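Alpha-L-arabinofuranosidase B (Aspergillus kawachii, PDB 6SXT) hydrolyses terminal non-reducing alpha-L-arabinofuranosyl residues from arabinoxylan, L-arabinan and arabinogalactan, joining a catalytic domain to an arabinose-binding domain. Local coordinates at residues A[321-329]-A[423-433]; A[332-341]-A[471-482]. One frame throughout, in Å; residues are numbered along the deposited sequence.

Interaction 1 (A[321-329]-A[423-433]); sequences SLVSGPSFT and CPQAALNGEGT. With NAG (2-acetamido-2-deoxy-beta-D-glucopyranose), chain D.
The Pro424 ring lodges between Val323 and Phe328. Pro424 CD lies 3.9 Å from Val323 CG2, and Pro424 CG meets the Phe328 ring at its edge, near its plane, 3.7 Å from Phe328 CD2. Phe386 of strand 386-390 also packs on Pro424, and the disulfide from Cys423 to Cys385 ties down the start of strand 422-426. Beside this apolar part the backbones join: Ser324 N donates to Pro424 O over 3.0 Å. Ser324 OG, lying between its own backbone N and carbonyl carbon (chi1 69°), is turned to accept a nearly straight bond from Ala426 N at 2.9 Å. Elsewhere the contact is looser and partly bridged by water. One water links Leu322 O to Pro424 O; a second joins Ser324 O, Ser327 N and Thr433 OG1. Exposed Pro326 merely rests its CD 3.4 Å from Gly432 O. In the type I turn from Ala427 to Gly430, Ala427 O accepts from O6 of the N-acetylglucosamine. Strands 422-426 and 433-437 form a beta hairpin of the beta-trefoil arabinose-binding domain, against which the lead-in from the catalytic domain is laid.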
ATOM      1  N   SER A 321       4.201  14.288  -3.055  1.00 17.30           N
ATOM      2  CA  SER A 321       5.674  14.147  -2.873  1.00 18.17           C
ATOM      3  C   SER A 321       5.979  13.026  -1.883  1.00 17.64           C
ATOM      4  O   SER A 321       5.489  13.039  -0.743  1.00 18.95           O
ATOM      5  CB  SER A 321       6.261  15.446  -2.408  1.00 21.90           C
ATOM      6  OG  SER A 321       7.652  15.254  -2.160  1.00 22.75           O
ATOM      7  N   LEU A 322       6.876  12.129  -2.272  1.00 17.65           N
ATOM      8  CA  LEU A 322       7.414  11.080  -1.396  1.00 16.76           C
ATOM      9  C   LEU A 322       8.686  11.531  -0.651  1.00 17.87           C
ATOM     10  O   LEU A 322       9.164  10.747   0.169  1.00 19.09           O
ATOM     11  CB  LEU A 322       7.792   9.885  -2.287  1.00 18.00           C
ATOM     12  CG  LEU A 322       6.602   9.001  -2.658  1.00 17.48           C
ATOM     13  CD1 LEU A 322       6.878   8.201  -3.891  1.00 19.19           C
ATOM     14  CD2 LEU A 322       6.176   8.092  -1.507  1.00 18.68           C
ATOM     15  N   VAL A 323       9.199  12.719  -0.910  1.00 17.50           N
ATOM     16  CA  VAL A 323      10.558  13.100  -0.464  1.00 18.03           C
ATOM     17  C   VAL A 323      10.483  14.328   0.423  1.00 20.07           C
ATOM     18  O   VAL A 323       9.655  15.232   0.181  1.00 22.43           O
ATOM     19  CB  VAL A 323      11.449  13.333  -1.690  1.00 19.00           C
ATOM     20  CG1 VAL A 323      12.836  13.797  -1.285  1.00 25.44           C
ATOM     21  CG2 VAL A 323      11.523  12.074  -2.494  1.00 21.95           C
ATOM     22  N   SER A 324      11.285  14.332   1.458  1.00 17.98           N
ATOM     23  CA  SER A 324      11.529  15.534   2.270  1.00 19.52           C
ATOM     24  C   SER A 324      12.987  15.567   2.707  1.00 18.98           C
ATOM     25  O   SER A 324      13.695  14.544   2.559  1.00 19.10           O
ATOM     26  CB  SER A 324      10.598  15.589   3.469  1.00 19.55           C
ATOM     27  OG  SER A 324      10.887  14.600   4.420  1.00 19.21           O
ATOM     28  N   GLY A 325      13.368  16.673   3.349  1.00 20.33           N
ATOM     29  CA  GLY A 325      14.744  16.806   3.851  1.00 21.18           C
ATOM     30  C   GLY A 325      15.711  17.166   2.723  1.00 21.12           C
ATOM     31  O   GLY A 325      15.334  17.493   1.601  1.00 21.41           O
ATOM     32  N   PRO A 326      17.024  17.165   3.046  1.00 22.67           N
ATOM     33  CA  PRO A 326      18.030  17.552   2.071  1.00 25.29           C
ATOM     34  C   PRO A 326      18.006  16.801   0.738  1.00 27.57           C
ATOM     35  O   PRO A 326      18.258  17.363  -0.333  1.00 32.88           O
ATOM     36  CB  PRO A 326      19.339  17.273   2.812  1.00 24.93           C
ATOM     37  CG  PRO A 326      19.011  16.463   4.004  1.00 27.25           C
ATOM     38  CD  PRO A 326      17.566  16.774   4.336  1.00 24.35           C
ATOM     39  N   SER A 327      17.715  15.546   0.756  1.00 25.73           N
ATOM     40  CA  SER A 327      17.672  14.860  -0.595  1.00 29.91           C
ATOM     41  C   SER A 327      18.939  15.016  -1.491  1.00 30.47           C
ATOM     42  O   SER A 327      20.058  15.378  -1.016  1.00 34.69           O
ATOM     43  CB  SER A 327      16.458  15.277  -1.384  1.00 28.98           C
ATOM     44  OG  SER A 327      16.152  14.324  -2.395  1.00 24.90           O
ATOM     45  N   PHE A 328      18.811  14.644  -2.756  1.00 25.31           N
ATOM     46  CA  PHE A 328      19.913  14.273  -3.676  1.00 24.92           C
ATOM     47  C   PHE A 328      19.591  14.721  -5.086  1.00 26.93           C
ATOM     48  O   PHE A 328      18.442  15.037  -5.369  1.00 26.24           O
ATOM     49  CB  PHE A 328      20.118  12.749  -3.715  1.00 23.31           C
ATOM     50  CG  PHE A 328      20.393  12.129  -2.369  1.00 22.92           C
ATOM     51  CD1 PHE A 328      21.668  12.134  -1.812  1.00 22.40           C
ATOM     52  CD2 PHE A 328      19.365  11.556  -1.624  1.00 24.17           C
ATOM     53  CE1 PHE A 328      21.909  11.521  -0.598  1.00 22.53           C
ATOM     54  CE2 PHE A 328      19.593  11.053  -0.360  1.00 25.03           C
ATOM     55  CZ  PHE A 328      20.876  11.007   0.150  1.00 25.87           C
ATOM     56  N   THR A 329      20.589  14.674  -5.973  1.00 26.64           N
ATOM     57  CA  THR A 329      20.442  14.872  -7.436  0.50 26.53           C
ATOM     58  C   THR A 329      21.071  13.670  -8.141  1.00 26.47           C
ATOM     59  O   THR A 329      22.123  13.223  -7.678  1.00 28.15           O
ATOM     60  CB  THR A 329      21.137  16.156  -7.916  0.50 30.01           C
ATOM     61  OG1 THR A 329      20.911  17.208  -6.978  0.50 31.89           O
ATOM     62  CG2 THR A 329      20.662  16.587  -9.283  0.50 29.01           C
ATOM     63  N   CYS A 423      13.342   6.488  -0.482  1.00 17.34           N
ATOM     64  CA  CYS A 423      12.786   7.837  -0.530  1.00 17.03           C
ATOM     65  C   CYS A 423      13.370   8.641   0.609  1.00 15.54           C
ATOM     66  O   CYS A 423      13.196   8.285   1.773  1.00 17.10           O
ATOM     67  CB  CYS A 423      11.275   7.790  -0.398  1.00 18.73           C
ATOM     68  SG  CYS A 423      10.489   6.791  -1.719  1.00 22.87           S
ATOM     69  N   PRO A 424      14.154   9.707   0.334  1.00 17.28           N
ATOM     70  CA  PRO A 424      14.743  10.495   1.399  1.00 18.18           C
ATOM     71  C   PRO A 424      13.610  11.141   2.201  1.00 18.82           C
ATOM     72  O   PRO A 424      12.604  11.616   1.613  1.00 18.58           O
ATOM     73  CB  PRO A 424      15.605  11.526   0.694  1.00 19.54           C
ATOM     74  CG  PRO A 424      15.862  10.894  -0.661  1.00 21.53           C
ATOM     75  CD  PRO A 424      14.609  10.124  -0.995  1.00 18.64           C
ATOM     76  N   GLN A 425      13.868  11.196   3.491  1.00 17.86           N
ATOM     77  CA  GLN A 425      12.950  11.845   4.458  1.00 17.49           C
ATOM     78  C   GLN A 425      13.810  12.702   5.378  1.00 19.25           C
ATOM     79  O   GLN A 425      14.913  12.243   5.789  1.00 19.74           O
ATOM     80  CB  GLN A 425      12.219  10.761   5.225  1.00 18.19           C
ATOM     81  CG  GLN A 425      11.138  11.322   6.156  1.00 19.99           C
ATOM     82  CD  GLN A 425      10.353  10.278   6.889  1.00 18.38           C
ATOM     83  OE1 GLN A 425      10.174   9.132   6.437  1.00 17.85           O
ATOM     84  NE2 GLN A 425       9.800  10.683   8.043  1.00 19.13           N
ATOM     85  N   ALA A 426      13.364  13.882   5.738  1.00 18.22           N
ATOM     86  CA  ALA A 426      14.093  14.680   6.740  1.00 19.59           C
ATOM     87  C   ALA A 426      14.439  13.762   7.917  1.00 19.28           C
ATOM     88  O   ALA A 426      13.571  13.089   8.487  1.00 20.19           O
ATOM     89  CB  ALA A 426      13.230  15.867   7.138  1.00 20.07           C
ATOM     90  N   ALA A 427      15.706  13.730   8.370  1.00 18.94           N
ATOM     91  CA  ALA A 427      16.140  12.760   9.369  1.00 18.29           C
ATOM     92  C   ALA A 427      15.260  12.815  10.615  1.00 18.41           C
ATOM     93  O   ALA A 427      14.943  13.918  11.113  1.00 19.87           O
ATOM     94  CB  ALA A 427      17.590  12.978   9.775  1.00 19.34           C
ATOM     95  N   LEU A 428      14.949  11.662  11.153  1.00 18.34           N
ATOM     96  CA  LEU A 428      14.108  11.588  12.363  1.00 19.90           C
ATOM     97  C   LEU A 428      14.784  12.296  13.541  1.00 22.03           C
ATOM     98  O   LEU A 428      14.061  12.794  14.419  1.00 19.34           O
ATOM     99  CB  LEU A 428      13.737  10.169  12.703  1.00 18.13           C
ATOM    100  CG  LEU A 428      12.938   9.406  11.655  1.00 21.50           C
ATOM    101  CD1 LEU A 428      12.382   8.123  12.268  1.00 21.27           C
ATOM    102  CD2 LEU A 428      11.834  10.229  11.039  1.00 24.36           C
ATOM    103  N   ASN A 429      16.128  12.340  13.605  1.00 21.01           N
ATOM    104  CA  ASN A 429      16.808  13.080  14.694  1.00 21.26           C
ATOM    105  C   ASN A 429      17.260  14.461  14.258  1.00 23.31           C
ATOM    106  O   ASN A 429      18.000  15.098  15.013  1.00 23.75           O
ATOM    107  CB  ASN A 429      17.956  12.226  15.265  1.00 21.36           C
ATOM    108  CG  ASN A 429      19.137  12.159  14.334  1.00 21.03           C
ATOM    109  OD1 ASN A 429      19.096  12.762  13.266  1.00 20.18           O
ATOM    110  ND2 ASN A 429      20.142  11.404  14.761  1.00 21.67           N
ATOM    111  N   GLY A 430      16.892  14.941  13.075  1.00 21.34           N
ATOM    112  CA  GLY A 430      17.285  16.255  12.552  1.00 21.74           C
ATOM    113  C   GLY A 430      18.707  16.333  12.011  1.00 23.23           C
ATOM    114  O   GLY A 430      19.064  17.386  11.552  1.00 26.22           O
ATOM    115  N   GLU A 431      19.431  15.219  11.929  1.00 22.24           N
ATOM    116  CA  GLU A 431      20.821  15.240  11.409  1.00 23.41           C
ATOM    117  C   GLU A 431      20.841  14.531  10.051  1.00 22.23           C
ATOM    118  O   GLU A 431      21.100  13.317  10.023  1.00 25.36           O
ATOM    119  CB  GLU A 431      21.742  14.567  12.414  1.00 24.29           C
ATOM    120  CG  GLU A 431      21.753  15.199  13.804  1.00 30.37           C
ATOM    121  CD  GLU A 431      22.795  14.581  14.745  1.00 34.27           C
ATOM    122  OE1 GLU A 431      23.942  14.425  14.309  1.00 33.27           O
ATOM    123  OE2 GLU A 431      22.456  14.270  15.887  1.00 38.94           O
ATOM    124  N   GLY A 432      20.586  15.276   8.993  1.00 21.65           N
ATOM    125  CA  GLY A 432      20.670  14.802   7.598  1.00 22.41           C
ATOM    126  C   GLY A 432      19.387  14.149   7.132  1.00 21.31           C
ATOM    127  O   GLY A 432      18.326  14.831   7.081  1.00 20.83           O
ATOM    128  N   THR A 433      19.478  12.906   6.666  1.00 18.96           N
ATOM    129  CA  THR A 433      18.396  12.223   5.952  1.00 18.84           C
ATOM    130  C   THR A 433      18.109  10.902   6.637  1.00 19.90           C
ATOM    131  O   THR A 433      18.986  10.271   7.201  1.00 18.56           O
ATOM    132  CB  THR A 433      18.762  12.007   4.476  1.00 19.98           C
ATOM    133  OG1 THR A 433      17.565  11.623   3.796  1.00 19.87           O
ATOM    134  CG2 THR A 433      19.824  10.932   4.319  1.00 21.40           C
TER
HETATM  135  C1  NAG D 504      12.725  16.433  14.040  1.00 20.76           C
HETATM  136  C2  NAG D 504      13.938  17.065  14.711  1.00 19.96           C
HETATM  137  C3  NAG D 504      14.232  18.444  14.091  1.00 19.80           C
HETATM  138  C4  NAG D 504      14.299  18.353  12.557  1.00 20.72           C
HETATM  139  C5  NAG D 504      13.181  17.496  11.970  1.00 21.65           C
HETATM  140  C6  NAG D 504      13.417  17.181  10.471  1.00 24.57           C
HETATM  141  C7  NAG D 504      14.248  16.205  16.996  1.00 24.73           C
HETATM  142  C8  NAG D 504      13.908  16.350  18.440  1.00 28.06           C
HETATM  143  N2  NAG D 504      13.751  17.133  16.163  1.00 22.09           N
HETATM  144  O3  NAG D 504      15.472  19.021  14.617  1.00 22.65           O
HETATM  145  O4  NAG D 504      14.358  19.658  11.974  1.00 22.93           O
HETATM  146  O5  NAG D 504      13.006  16.237  12.643  1.00 21.94           O
HETATM  147  O6  NAG D 504      14.709  16.523  10.299  1.00 21.97           O
HETATM  148  O7  NAG D 504      14.960  15.284  16.593  1.00 26.65           O
HETATM  149  O   HOH W   1       9.992  11.405   2.633  1.00 21.50           O
HETATM  150  O   HOH W   2      16.359  13.956   3.006  1.00 24.32           O

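Interaction 2 (A[332-341]-A[471-482]). With ALA (alanine), chain C.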
ATOM      1  N   GLU A 332      25.080  12.707  -8.399  1.00 24.42           N
ATOM      2  CA  GLU A 332      25.793  13.094  -7.178  1.00 24.90           C
ATOM      3  C   GLU A 332      26.493  11.870  -6.597  1.00 25.30           C
ATOM      4  O   GLU A 332      25.897  10.797  -6.589  1.00 26.60           O
ATOM      5  CB  GLU A 332      24.767  13.632  -6.171  1.00 26.19           C
ATOM      6  CG  GLU A 332      25.307  14.234  -4.909  1.00 30.14           C
ATOM      7  CD  GLU A 332      24.240  14.701  -3.937  1.00 30.93           C
ATOM      8  OE1 GLU A 332      23.040  14.591  -4.285  1.00 29.65           O
ATOM      9  OE2 GLU A 332      24.579  15.106  -2.811  1.00 31.41           O
ATOM     10  N   VAL A 333      27.710  12.024  -6.083  1.00 22.30           N
ATOM     11  CA  VAL A 333      28.379  10.950  -5.319  1.00 22.23           C
ATOM     12  C   VAL A 333      28.501  11.386  -3.877  1.00 21.15           C
ATOM     13  O   VAL A 333      28.944  12.503  -3.635  1.00 24.29           O
ATOM     14  CB  VAL A 333      29.764  10.619  -5.926  1.00 23.92           C
ATOM     15  CG1 VAL A 333      30.276   9.320  -5.354  1.00 23.89           C
ATOM     16  CG2 VAL A 333      29.658  10.566  -7.439  1.00 25.39           C
ATOM     17  N   VAL A 334      28.118  10.537  -2.947  1.00 20.97           N
ATOM     18  CA  VAL A 334      28.035  10.917  -1.525  1.00 21.43           C
ATOM     19  C   VAL A 334      28.686   9.863  -0.657  1.00 20.37           C
ATOM     20  O   VAL A 334      28.787   8.698  -1.065  1.00 21.06           O
ATOM     21  CB  VAL A 334      26.553  11.115  -1.091  1.00 20.48           C
ATOM     22  CG1 VAL A 334      25.876  12.167  -1.946  1.00 20.75           C
ATOM     23  CG2 VAL A 334      25.795   9.802  -1.095  1.00 23.47           C
ATOM     24  N   SER A 335      28.971  10.250   0.587  1.00 20.49           N
ATOM     25  CA  SER A 335      29.204   9.302   1.673  1.00 20.98           C
ATOM     26  C   SER A 335      28.140   9.619   2.727  1.00 22.07           C
ATOM     27  O   SER A 335      27.697  10.782   2.815  1.00 23.96           O
ATOM     28  CB  SER A 335      30.637   9.361   2.225  1.00 24.20           C
ATOM     29  OG  SER A 335      31.541   8.927   1.191  1.00 23.66           O
ATOM     30  N   LEU A 336      27.744   8.614   3.457  1.00 20.95           N
ATOM     31  CA  LEU A 336      26.598   8.712   4.419  1.00 20.74           C
ATOM     32  C   LEU A 336      27.162   8.381   5.793  1.00 18.79           C
ATOM     33  O   LEU A 336      27.548   7.224   6.088  1.00 20.24           O
ATOM     34  CB  LEU A 336      25.479   7.751   3.964  1.00 19.70           C
ATOM     35  CG  LEU A 336      24.864   8.110   2.624  1.00 21.24           C
ATOM     36  CD1 LEU A 336      23.983   6.994   2.129  1.00 23.57           C
ATOM     37  CD2 LEU A 336      24.063   9.403   2.698  1.00 24.11           C
ATOM     38  N   ARG A 337      27.148   9.368   6.673  1.00 19.52           N
ATOM     39  CA  ARG A 337      27.791   9.268   8.000  1.00 20.70           C
ATOM     40  C   ARG A 337      26.779   8.940   9.088  1.00 22.32           C
ATOM     41  O   ARG A 337      25.693   9.571   9.102  1.00 21.17           O
ATOM     42  CB  ARG A 337      28.496  10.575   8.352  1.00 21.28           C
ATOM     43  CG  ARG A 337      29.354  10.417   9.607  1.00 22.82           C
ATOM     44  CD  ARG A 337      30.194  11.641   9.927  1.00 23.42           C
ATOM     45  NE  ARG A 337      29.381  12.833  10.093  1.00 26.83           N
ATOM     46  CZ  ARG A 337      28.670  13.128  11.176  1.00 27.40           C
ATOM     47  NH1 ARG A 337      28.658  12.327  12.214  1.00 28.93           N
ATOM     48  NH2 ARG A 337      27.985  14.255  11.213  1.00 28.99           N
ATOM     49  N   VAL A 338      27.102   7.957   9.905  1.00 19.93           N
ATOM     50  CA  VAL A 338      26.308   7.568  11.094  1.00 21.60           C
ATOM     51  C   VAL A 338      26.217   8.733  12.066  1.00 22.41           C
ATOM     52  O   VAL A 338      27.225   9.477  12.259  1.00 22.21           O
ATOM     53  CB  VAL A 338      26.912   6.323  11.729  1.00 20.20           C
ATOM     54  CG1 VAL A 338      26.293   5.998  13.053  1.00 21.70           C
ATOM     55  CG2 VAL A 338      26.802   5.126  10.820  1.00 20.02           C
ATOM     56  N   THR A 339      25.047   8.936  12.683  1.00 22.15           N
ATOM     57  CA  THR A 339      24.843  10.075  13.608  1.00 22.38           C
ATOM     58  C   THR A 339      24.585   9.567  15.013  1.00 20.80           C
ATOM     59  O   THR A 339      24.520  10.414  15.919  1.00 24.50           O
ATOM     60  CB  THR A 339      23.724  11.027  13.138  1.00 22.27           C
ATOM     61  OG1 THR A 339      22.477  10.319  13.266  1.00 21.62           O
ATOM     62  CG2 THR A 339      23.960  11.550  11.753  1.00 22.34           C
ATOM     63  N   THR A 340      24.491   8.289  15.225  1.00 20.87           N
ATOM     64  CA  THR A 340      24.222   7.680  16.525  1.00 22.33           C
ATOM     65  C   THR A 340      25.422   7.963  17.422  1.00 26.76           C
ATOM     66  O   THR A 340      26.548   7.584  17.069  1.00 24.60           O
ATOM     67  CB  THR A 340      24.000   6.190  16.412  1.00 22.55           C
ATOM     68  OG1 THR A 340      22.890   5.941  15.519  1.00 22.61           O
ATOM     69  CG2 THR A 340      23.747   5.562  17.760  1.00 24.39           C
ATOM     70  N   PRO A 341      25.221   8.582  18.589  1.00 25.30           N
ATOM     71  CA  PRO A 341      26.347   8.827  19.504  1.00 27.58           C
ATOM     72  C   PRO A 341      27.085   7.517  19.799  1.00 25.19           C
ATOM     73  O   PRO A 341      26.492   6.453  20.101  1.00 25.46           O
ATOM     74  CB  PRO A 341      25.668   9.428  20.762  1.00 28.66           C
ATOM     75  CG  PRO A 341      24.433  10.099  20.178  1.00 28.70           C
ATOM     76  CD  PRO A 341      23.950   9.119  19.113  1.00 27.14           C
ATOM     77  N   ASN A 471      17.990   7.652  15.984  1.00 20.03           N
ATOM     78  CA  ASN A 471      19.412   7.967  15.664  1.00 20.49           C
ATOM     79  C   ASN A 471      19.953   6.995  14.608  1.00 18.54           C
ATOM     80  O   ASN A 471      20.637   7.476  13.647  1.00 20.50           O
ATOM     81  CB  ASN A 471      20.244   7.933  16.948  1.00 20.80           C
ATOM     82  CG  ASN A 471      19.995   9.134  17.821  1.00 20.95           C
ATOM     83  OD1 ASN A 471      19.634  10.211  17.354  1.00 23.40           O
ATOM     84  ND2 ASN A 471      20.301   8.969  19.104  1.00 25.40           N
ATOM     85  N   ASP A 472      19.609   5.725  14.709  1.00 19.39           N
ATOM     86  CA  ASP A 472      20.175   4.638  13.865  1.00 19.79           C
ATOM     87  C   ASP A 472      19.605   4.685  12.443  1.00 21.16           C
ATOM     88  O   ASP A 472      20.160   3.980  11.591  1.00 19.95           O
ATOM     89  CB  ASP A 472      19.974   3.259  14.456  1.00 20.15           C
ATOM     90  CG  ASP A 472      20.650   3.004  15.811  1.00 22.31           C
ATOM     91  OD1 ASP A 472      21.402   3.921  16.291  1.00 24.13           O
ATOM     92  OD2 ASP A 472      20.357   1.931  16.351  1.00 21.16           O
ATOM     93  N   VAL A 473      18.581   5.522  12.184  1.00 19.92           N
ATOM     94  CA  VAL A 473      18.058   5.705  10.805  1.00 18.22           C
ATOM     95  C   VAL A 473      18.360   7.103  10.285  1.00 18.22           C
ATOM     96  O   VAL A 473      17.829   7.461   9.220  1.00 18.05           O
ATOM     97  CB  VAL A 473      16.548   5.384  10.728  1.00 17.42           C
ATOM     98  CG1 VAL A 473      16.225   4.000  11.220  1.00 17.77           C
ATOM     99  CG2 VAL A 473      15.692   6.465  11.400  1.00 19.71           C
ATOM    100  N   SER A 474      19.223   7.875  10.930  1.00 18.17           N
ATOM    101  CA  SER A 474      19.542   9.239  10.517  1.00 18.26           C
ATOM    102  C   SER A 474      21.005   9.274  10.067  1.00 18.53           C
ATOM    103  O   SER A 474      21.881   8.855  10.878  1.00 19.93           O
ATOM    104  CB  SER A 474      19.284  10.222  11.627  1.00 19.89           C
ATOM    105  OG  SER A 474      17.873  10.221  11.973  1.00 19.76           O
ATOM    106  N   PHE A 475      21.251   9.751   8.872  1.00 19.44           N
ATOM    107  CA  PHE A 475      22.616   9.788   8.272  1.00 20.91           C
ATOM    108  C   PHE A 475      22.879  11.157   7.706  1.00 20.00           C
ATOM    109  O   PHE A 475      22.052  11.721   6.989  1.00 20.42           O
ATOM    110  CB  PHE A 475      22.749   8.734   7.181  1.00 20.34           C
ATOM    111  CG  PHE A 475      22.504   7.356   7.693  1.00 19.29           C
ATOM    112  CD1 PHE A 475      23.519   6.587   8.272  1.00 19.95           C
ATOM    113  CD2 PHE A 475      21.228   6.813   7.675  1.00 18.84           C
ATOM    114  CE1 PHE A 475      23.273   5.318   8.729  1.00 20.01           C
ATOM    115  CE2 PHE A 475      20.990   5.539   8.143  1.00 18.61           C
ATOM    116  CZ  PHE A 475      21.997   4.776   8.678  1.00 20.16           C
ATOM    117  N   GLU A 476      24.073  11.703   7.960  1.00 20.20           N
ATOM    118  CA  GLU A 476      24.491  12.960   7.330  1.00 20.05           C
ATOM    119  C   GLU A 476      25.059  12.691   5.951  1.00 21.56           C
ATOM    120  O   GLU A 476      25.837  11.729   5.780  1.00 23.94           O
ATOM    121  CB  GLU A 476      25.527  13.666   8.200  1.00 24.42           C
ATOM    122  CG  GLU A 476      24.923  14.321   9.433  1.00 29.95           C
ATOM    123  CD  GLU A 476      24.213  15.644   9.184  1.00 29.84           C
ATOM    124  OE1 GLU A 476      24.088  16.081   8.025  1.00 29.86           O
ATOM    125  OE2 GLU A 476      23.805  16.245  10.195  1.00 34.53           O
ATOM    126  N   ILE A 477      24.705  13.524   5.001  1.00 21.23           N
ATOM    127  CA  ILE A 477      25.146  13.432   3.589  1.00 22.32           C
ATOM    128  C   ILE A 477      26.424  14.258   3.500  1.00 24.55           C
ATOM    129  O   ILE A 477      26.385  15.470   3.753  1.00 24.76           O
ATOM    130  CB  ILE A 477      24.094  13.941   2.615  1.00 22.65           C
ATOM    131  CG1 ILE A 477      22.750  13.231   2.779  1.00 23.01           C
ATOM    132  CG2 ILE A 477      24.613  13.854   1.185  1.00 24.37           C
ATOM    133  CD1 ILE A 477      21.606  13.965   2.112  1.00 23.04           C
ATOM    134  N   GLU A 478      27.512  13.575   3.147  1.00 23.85           N
ATOM    135  CA  GLU A 478      28.840  14.211   3.055  1.00 24.82           C
ATOM    136  C   GLU A 478      29.396  14.011   1.656  1.00 23.96           C
ATOM    137  O   GLU A 478      28.946  13.156   0.911  1.00 22.91           O
ATOM    138  CB  GLU A 478      29.718  13.694   4.183  1.00 26.96           C
ATOM    139  CG  GLU A 478      29.246  14.321   5.465  1.00 34.75           C
ATOM    140  CD  GLU A 478      29.987  14.010   6.723  1.00 39.85           C
ATOM    141  OE1 GLU A 478      31.050  13.332   6.623  1.00 47.02           O
ATOM    142  OE2 GLU A 478      29.481  14.455   7.763  1.00 35.94           O
ATOM    143  N   THR A 479      30.382  14.841   1.335  1.00 24.57           N
ATOM    144  CA  THR A 479      31.248  14.631   0.155  1.00 26.66           C
ATOM    145  C   THR A 479      31.724  13.173   0.125  1.00 21.37           C
ATOM    146  O   THR A 479      32.114  12.655   1.166  1.00 24.88           O
ATOM    147  CB  THR A 479      32.480  15.548   0.273  1.00 30.70           C
ATOM    148  OG1 THR A 479      32.023  16.886   0.474  1.00 34.78           O
ATOM    149  CG2 THR A 479      33.336  15.494  -0.965  1.00 34.01           C
ATOM    150  N   ALA A 480      31.678  12.551  -1.040  1.00 24.61           N
ATOM    151  CA  ALA A 480      32.162  11.166  -1.208  1.00 24.47           C
ATOM    152  C   ALA A 480      33.680  11.112  -0.940  1.00 23.45           C
ATOM    153  O   ALA A 480      34.436  11.987  -1.389  1.00 24.52           O
ATOM    154  CB  ALA A 480      31.863  10.674  -2.571  1.00 24.31           C
ATOM    155  N   PHE A 481      34.090  10.090  -0.240  1.00 22.19           N
ATOM    156  CA  PHE A 481      35.545   9.809  -0.068  1.00 24.17           C
ATOM    157  C   PHE A 481      36.223   9.557  -1.409  1.00 30.50           C
ATOM    158  O   PHE A 481      37.443   9.849  -1.486  1.00 26.69           O
ATOM    159  CB  PHE A 481      35.748   8.647   0.869  1.00 22.82           C
ATOM    160  CG  PHE A 481      35.595   8.994   2.316  1.00 25.40           C
ATOM    161  CD1 PHE A 481      36.578   9.688   3.010  1.00 25.89           C
ATOM    162  CD2 PHE A 481      34.421   8.680   2.982  1.00 25.09           C
ATOM    163  CE1 PHE A 481      36.418   9.999   4.350  1.00 27.81           C
ATOM    164  CE2 PHE A 481      34.268   8.992   4.320  1.00 25.47           C
ATOM    165  CZ  PHE A 481      35.243   9.669   4.997  1.00 27.87           C
ATOM    166  N   ALA A 482      35.546   8.982  -2.390  1.00 25.15           N
ATOM    167  CA  ALA A 482      36.108   8.562  -3.697  1.00 29.27           C
ATOM    168  C   ALA A 482      35.083   8.742  -4.804  1.00 38.58           C
ATOM    169  O   ALA A 482      33.942   8.315  -4.574  1.00 41.08           O
ATOM    170  CB  ALA A 482      36.495   7.110  -3.633  1.00 35.82           C
TER
HETATM  171  N   ALA C 501      35.743   9.173  -6.954  1.00 83.10           N
HETATM  172  CA  ALA C 501      34.464   9.236  -7.703  1.00 73.25           C
HETATM  173  C   ALA C 501      34.713   8.665  -9.102  1.00 71.73           C
HETATM  174  O   ALA C 501      35.366   7.615  -9.164  1.00 59.12           O
HETATM  175  CB  ALA C 501      33.954  10.658  -7.735  1.00 68.23           C
HETATM  176  O   HOH W   3      31.133  14.063  -3.509  1.00 29.86           O
HETATM  177  O   HOH W   4      25.291  15.534  12.640  1.00 42.88           O
HETATM  178  O   HOH W   5      22.945   6.838  12.427  1.00 19.97           O
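Closure of the beta-trefoil arabinose-binding domain brings its first strand, 333-338, against its last, 475-479, as an antiparallel pair. Ser335 and Glu478 form one hydrogen-bonded pair, with Glu478 N to Ser335 O at 2.8 Å; Arg337 and Glu476 form the next, Arg337 N donating to Glu476 O. Ser335, Arg337, Glu476 and Glu478 share one face of the ladder. There Arg337 bends at chi3 (58°), bringing NE 2.8 Å from Glu478 OE2 in a salt bridge: the oxygen lies in the guanidinium plane, while NE stands above the carboxylate plane. Tyr347 OH hydrogen-bonds the other oxygen, OE1, a second hold on the carboxylate. Arg337 NH2 runs alongside Glu476, 3.5 Å from its CG, and a water donates to Glu476 OE2 and is held weakly by NH2. Leu336, Val338, Phe475 and Ile477 occupy the other, apolar face, where the first and last strands of the trefoil meet; Leu336 CD2 lies beside Ile477 CG1, both side chains pointing the same way. Farther on, Phe481 N donates to Ser335 OG at 3.1 Å, an oxygen also hydrogen-bonded to Ala372 O. Val333 CG1 is pressed tightly on Ala480 CB, 3.5 Å away. At the far end Thr339 OG1 donates to Ser474 O from above the carbonyl plane. Thr340 OG1 donates to the anti lone pair of Asp472 OD1 at 2.6 Å. Asp472 binds substrate, and its OD2 makes a salt bridge with Arg446; Thr340 OG1 also hydrogen-bonds NE2 of His447, another substrate-binding residue.

In the fold
Both interactions lie in the arabinose-binding domain, on the same side of the chain's centre, with their own centres about 12 Å apart. Along the chain their segments alternate: 321-329, 332-341, 423-433, 471-482. The lead-in from the catalytic domain thus passes directly into the first trefoil strand, and each touches a later part of the domain. The contacts also meet: Thr433 N and Phe475 O are hydrogen-bonded, linking the hairpin to the last strand, and Asn429 ND2 hydrogen-bonds Asn471 OD1. The domain's entry thus lies against its hairpin 422-437 and its C-terminal strand, interaction 2 reaching a substrate-binding residue and interaction 1 a glycan-bordered turn.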